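Local coordinates for protein cytochrome c-550 (PDB 1COT) that probably carries electrons as a small c-type cytochrome, with one covalently attached heme c, at residues D82-P85 against W86-M90. Residues are numbered along the deposited sequence; the frame is centred on the assembly and turned at random.
Sequences DPKP and WLVKM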
loop_
_atom_site.group_PDB
_atom_site.type_symbol
_atom_site.label_atom_id
_atom_site.label_comp_id
_atom_site.label_asym_id
_atom_site.label_seq_id
_atom_site.Cartn_x
_atom_site.Cartn_y
_atom_site.Cartn_z
ATOM N N ASP A 82 10.623 -1.049 1.395
ATOM C CA ASP A 82 11.207 0.265 1.584
ATOM C C ASP A 82 10.726 1.135 0.448
ATOM O O ASP A 82 11.199 1.037 -0.681
ATOM C CB ASP A 82 12.745 0.282 1.621
ATOM C CG ASP A 82 13.329 1.605 2.034
ATOM O OD1 ASP A 82 12.492 2.614 2.060
ATOM O OD2 ASP A 82 14.500 1.726 2.319
ATOM N N PRO A 83 9.759 1.969 0.758
ATOM C CA PRO A 83 9.185 2.837 -0.247
ATOM C C PRO A 83 10.152 3.717 -1.009
ATOM O O PRO A 83 10.004 3.934 -2.219
ATOM C CB PRO A 83 8.172 3.700 0.514
ATOM C CG PRO A 83 7.809 2.902 1.753
ATOM C CD PRO A 83 9.032 2.066 2.052
ATOM N N LYS A 84 11.150 4.225 -0.298
ATOM C CA LYS A 84 12.150 5.107 -0.861
ATOM C C LYS A 84 12.789 4.657 -2.157
ATOM O O LYS A 84 12.642 5.288 -3.206
ATOM C CB LYS A 84 13.119 5.663 0.169
ATOM C CG LYS A 84 14.115 6.661 -0.412
ATOM C CD LYS A 84 13.541 7.922 -1.060
ATOM C CE LYS A 84 14.578 8.799 -1.749
ATOM N NZ LYS A 84 14.691 10.151 -1.190
ATOM N N PRO A 85 13.518 3.558 -2.110
ATOM C CA PRO A 85 14.180 3.061 -3.302
ATOM C C PRO A 85 13.214 2.712 -4.418
ATOM O O PRO A 85 13.512 2.841 -5.607
ATOM C CB PRO A 85 14.943 1.816 -2.852
ATOM C CG PRO A 85 14.702 1.632 -1.358
ATOM C CD PRO A 85 13.883 2.820 -0.877
ATOM N N TRP A 86 12.034 2.253 -4.028
ATOM C CA TRP A 86 11.037 1.893 -5.000
ATOM C C TRP A 86 10.641 3.135 -5.787
ATOM O O TRP A 86 10.558 3.116 -7.022
ATOM C CB TRP A 86 9.815 1.293 -4.315
ATOM C CG TRP A 86 8.884 0.648 -5.288
ATOM C CD1 TRP A 86 9.024 -0.587 -5.829
ATOM C CD2 TRP A 86 7.668 1.184 -5.840
ATOM N NE1 TRP A 86 7.982 -0.852 -6.668
ATOM C CE2 TRP A 86 7.122 0.214 -6.699
ATOM C CE3 TRP A 86 6.992 2.391 -5.675
ATOM C CZ2 TRP A 86 5.934 0.421 -7.402
ATOM C CZ3 TRP A 86 5.818 2.595 -6.365
ATOM C CH2 TRP A 86 5.287 1.623 -7.221
ATOM N N LEU A 87 10.392 4.217 -5.052
ATOM C CA LEU A 87 10.018 5.481 -5.662
ATOM C C LEU A 87 11.160 5.996 -6.548
ATOM O O LEU A 87 10.908 6.483 -7.649
ATOM C CB LEU A 87 9.633 6.525 -4.593
ATOM C CG LEU A 87 8.310 6.225 -3.896
ATOM C CD1 LEU A 87 8.135 7.216 -2.750
ATOM C CD2 LEU A 87 7.171 6.376 -4.897
ATOM N N VAL A 88 12.422 5.885 -6.104
ATOM C CA VAL A 88 13.542 6.344 -6.918
ATOM C C VAL A 88 13.562 5.558 -8.213
ATOM O O VAL A 88 13.758 6.084 -9.313
ATOM C CB VAL A 88 14.876 6.196 -6.199
ATOM C CG1 VAL A 88 16.013 6.548 -7.146
ATOM C CG2 VAL A 88 14.898 7.107 -4.969
ATOM N N LYS A 89 13.359 4.265 -8.068
ATOM C CA LYS A 89 13.328 3.374 -9.202
ATOM C C LYS A 89 12.270 3.731 -10.241
ATOM O O LYS A 89 12.550 3.827 -11.437
ATOM C CB LYS A 89 13.137 1.946 -8.708
ATOM C CG LYS A 89 12.808 0.993 -9.844
ATOM C CD LYS A 89 12.841 -0.478 -9.461
ATOM C CE LYS A 89 11.572 -0.997 -8.803
ATOM N NZ LYS A 89 11.342 -2.413 -9.128
ATOM N N MET A 90 11.036 3.924 -9.779
ATOM C CA MET A 90 9.886 4.236 -10.625
ATOM C C MET A 90 9.789 5.641 -11.201
ATOM O O MET A 90 9.017 5.895 -12.128
ATOM C CB MET A 90 8.581 3.886 -9.881
ATOM C CG MET A 90 8.546 2.445 -9.403
ATOM S SD MET A 90 8.600 1.270 -10.773
ATOM C CE MET A 90 7.210 1.842 -11.785
#
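Leu87 closes the first turn of helix 83-91 by giving its N-H to Pro83 O at 2.9 Å, while its side chain folds back over the same carbonyl, with Leu87 CG 3.3 Å from Pro83 O. That fit follows from a first torsion of -71°, which sets CG beside the backbone N. The next two residues repeat the i to i+4 pattern: Val88 N bonds to Lys84 O at 3.0 Å and Lys89 N to Pro85 O at 2.8 Å. Ahead of the helix, Asp82 is the N-cap; its OD1 accepts from Lys84 N at 3.2 Å, the N-H coming from well above the carboxylate plane. Pro83 and Pro85, which have no N-H to give, suit the first turn, where amides lack helical carbonyl partners.

The tightly packed side faces the protein interior. Pro83 lies close to Met100, one of the two axial ligands of the heme iron, and the Leu87 side chain lies about 5 Å from heme c and rests on Ile59 and Val62 of helix 57-65. Trp86 swings its indole away from the preceding turn; Met90 CG sits 3.7 Å above the ring plane, over its centre, and Tyr79 meets the indole edge-to-face. The solvent side is looser. Here the Lys84 chain, bent at its second torsion (60°), runs obliquely past Val88, its CE 3.7 Å from Val88 CG2, and Pro85 is exposed. Lys89 directs its ammonium group to a salt bridge with Glu78 of helix 73-81.

The contact is thus an amphipathic helix start: the carboxylate takes the N-H of Lys84, the prolines carry no N-H that would need a partner, the negative Asp82 probably interacts favourably with the helix dipole, and Pro83 sets the helix start beside Met100, while Leu87 and Trp86 join it to helix 57-65.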